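Local coordinates for protein Pro-Pro endopeptidase (Paenibacillus alvei, PDB 6FPC) that is a secreted, zinc-dependent endoprotease that cuts peptide bonds between two prolines in a cell-surface protein and may thereby regulate bacterial adhesion, at residues S5-D8 against K9-L13. Sequence-based numbering, arbitrary orientation.
Sequences SILD and KLVVL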
ATOM      1  N   SER A   5      21.158   3.169  -1.829  1.00 45.15           N
ATOM      2  CA  SER A   5      19.723   3.358  -1.622  1.00 42.78           C
ATOM      3  C   SER A   5      19.248   2.934  -0.227  1.00 43.95           C
ATOM      4  O   SER A   5      19.665   1.898   0.291  1.00 43.46           O
ATOM      5  CB  SER A   5      18.920   2.593  -2.676  1.00 46.54           C
ATOM      6  OG  SER A   5      17.527   2.605  -2.387  1.00 50.40           O
ATOM      7  N   ILE A   6      18.306   3.708   0.335  1.00 37.92           N
ATOM      8  CA  ILE A   6      17.627   3.424   1.600  1.00 36.05           C
ATOM      9  C   ILE A   6      16.912   2.053   1.510  1.00 36.08           C
ATOM     10  O   ILE A   6      16.789   1.360   2.519  1.00 33.53           O
ATOM     11  CB  ILE A   6      16.652   4.597   1.947  1.00 38.97           C
ATOM     12  CG1 ILE A   6      15.691   4.267   3.114  1.00 38.35           C
ATOM     13  CG2 ILE A   6      15.874   5.085   0.718  1.00 42.04           C
ATOM     14  CD1 ILE A   6      16.299   4.434   4.460  1.00 38.50           C
ATOM     15  N   LEU A   7      16.503   1.645   0.297  1.00 34.01           N
ATOM     16  CA  LEU A   7      15.793   0.374   0.087  1.00 33.80           C
ATOM     17  C   LEU A   7      16.644  -0.887   0.417  1.00 36.65           C
ATOM     18  O   LEU A   7      16.080  -1.928   0.767  1.00 35.82           O
ATOM     19  CB  LEU A   7      15.183   0.295  -1.337  1.00 34.35           C
ATOM     20  CG  LEU A   7      14.028   1.279  -1.671  1.00 39.33           C
ATOM     21  CD1 LEU A   7      13.429   0.950  -3.025  1.00 39.89           C
ATOM     22  CD2 LEU A   7      12.880   1.190  -0.673  1.00 39.05           C
ATOM     23  N   ASP A   8      17.985  -0.778   0.351  1.00 32.22           N
ATOM     24  CA  ASP A   8      18.908  -1.859   0.693  1.00 31.80           C
ATOM     25  C   ASP A   8      18.798  -2.211   2.191  1.00 35.68           C
ATOM     26  O   ASP A   8      19.094  -3.339   2.563  1.00 35.98           O
ATOM     27  CB  ASP A   8      20.350  -1.460   0.344  1.00 34.35           C
ATOM     28  CG  ASP A   8      20.599  -1.232  -1.139  1.00 50.67           C
ATOM     29  OD1 ASP A   8      19.713  -1.575  -1.956  1.00 50.41           O
ATOM     30  OD2 ASP A   8      21.683  -0.720  -1.483  1.00 62.71           O
ATOM     31  N   LYS A   9      18.372  -1.262   3.045  1.00 33.40           N
ATOM     32  CA  LYS A   9      18.191  -1.568   4.466  1.00 33.95           C
ATOM     33  C   LYS A   9      16.704  -1.626   4.878  1.00 37.38           C
ATOM     34  O   LYS A   9      16.356  -2.412   5.761  1.00 38.24           O
ATOM     35  CB  LYS A   9      19.007  -0.644   5.381  1.00 37.86           C
ATOM     36  CG  LYS A   9      18.712   0.836   5.265  1.00 43.62           C
ATOM     37  CD  LYS A   9      19.652   1.616   6.174  1.00 44.70           C
ATOM     38  CE  LYS A   9      19.222   3.052   6.250  1.00 41.76           C
ATOM     39  NZ  LYS A   9      20.205   3.890   6.983  1.00 46.63           N
ATOM     40  N   LEU A  10      15.838  -0.822   4.229  1.00 32.18           N
ATOM     41  CA  LEU A  10      14.394  -0.759   4.486  1.00 30.70           C
ATOM     42  C   LEU A  10      13.663  -2.019   3.972  1.00 34.46           C
ATOM     43  O   LEU A  10      12.752  -2.524   4.647  1.00 33.34           O
ATOM     44  CB  LEU A  10      13.805   0.521   3.856  1.00 31.00           C
ATOM     45  CG  LEU A  10      12.310   0.823   4.030  1.00 34.29           C
ATOM     46  CD1 LEU A  10      11.965   1.179   5.477  1.00 34.89           C
ATOM     47  CD2 LEU A  10      11.891   1.995   3.175  1.00 35.20           C
ATOM     48  N   VAL A  11      14.053  -2.511   2.773  1.00 31.74           N
ATOM     49  CA  VAL A  11      13.446  -3.711   2.188  1.00 31.76           C
ATOM     50  C   VAL A  11      14.159  -4.938   2.726  1.00 36.25           C
ATOM     51  O   VAL A  11      15.374  -5.055   2.565  1.00 35.27           O
ATOM     52  CB  VAL A  11      13.384  -3.691   0.633  1.00 35.16           C
ATOM     53  CG1 VAL A  11      12.903  -5.041   0.068  1.00 34.33           C
ATOM     54  CG2 VAL A  11      12.494  -2.552   0.147  1.00 34.52           C
ATOM     55  N   VAL A  12      13.415  -5.827   3.390  1.00 32.28           N
ATOM     56  CA  VAL A  12      13.978  -7.056   3.937  1.00 32.73           C
ATOM     57  C   VAL A  12      13.522  -8.237   3.060  1.00 36.53           C
ATOM     58  O   VAL A  12      12.331  -8.524   2.984  1.00 33.01           O
ATOM     59  CB  VAL A  12      13.678  -7.240   5.451  1.00 36.16           C
ATOM     60  CG1 VAL A  12      14.272  -8.549   5.980  1.00 36.90           C
ATOM     61  CG2 VAL A  12      14.224  -6.056   6.262  1.00 36.30           C
ATOM     62  N   LEU A  13      14.470  -8.862   2.358  1.00 36.08           N
ATOM     63  CA  LEU A  13      14.203 -10.004   1.478  1.00 36.33           C
ATOM     64  C   LEU A  13      14.248 -11.289   2.317  1.00 40.07           C
ATOM     65  O   LEU A  13      14.860 -11.263   3.391  1.00 39.47           O
ATOM     66  CB  LEU A  13      15.218 -10.049   0.300  1.00 37.96           C
ATOM     67  CG  LEU A  13      15.202  -8.839  -0.660  1.00 42.39           C
ATOM     68  CD1 LEU A  13      16.265  -8.949  -1.690  1.00 43.81           C
ATOM     69  CD2 LEU A  13      13.847  -8.662  -1.344  1.00 41.26           C
TER
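Lys9 turns its CG between its own backbone N and carbonyl carbon (chi1 59°) and then runs extended, which sends its far end back toward Ile6, whose CG1 lies opposite the backbone N (chi1 169°). The two chains cross at a slant, and Lys9 CE rests 3.7 Å from Ile6 CD1. A lysine suits this exposed place because its terminal methylene can rest against an apolar neighbour while the ammonium group continues past it.

Ile6 O is held by two backbone donors. Leu10 N approaches in the carbonyl plane, 2.9 Å from Ile6 O. That bond is nearly straight, with an N-H...O angle of 163°. Lys9 N, 3.1 Å from Ile6 O, comes instead from above the plane. Val11 N then reaches Leu7 O at 2.9 Å, the last bond of a single short helical turn, since Val11 is where helical backbone angles end and a strand begins. On the N-terminal side, Ser5 OG accepts from Leu7 N at 3.0 Å, forming an ST turn.

Helix 7-10 thus passes directly into strand 11-12, an outermost strand of the mixed sheet, parallel to strand 47-51; backbone hydrogen bonds of Leu10 and Val12 with Ile48, and of Val12 with Leu50, fasten it to that strand. On the buried side, Leu7 CD2 meets both Val11 CG2 (3.9 Å) and Leu10 CD2 (4.1 Å). Branched aliphatic residues fit here: Leu7 and Val11 both pack on Leu30 of helix 20-30, while Leu10 reaches Leu38 of helix 35-43, and the beta-branched valine suits an extended backbone. Polar residues belong on the exposed face, where Ser5 OG is hydrogen-bonded to Glu31 as well and the Asp8 carboxylate forms a salt bridge with Lys27 of helix 20-30.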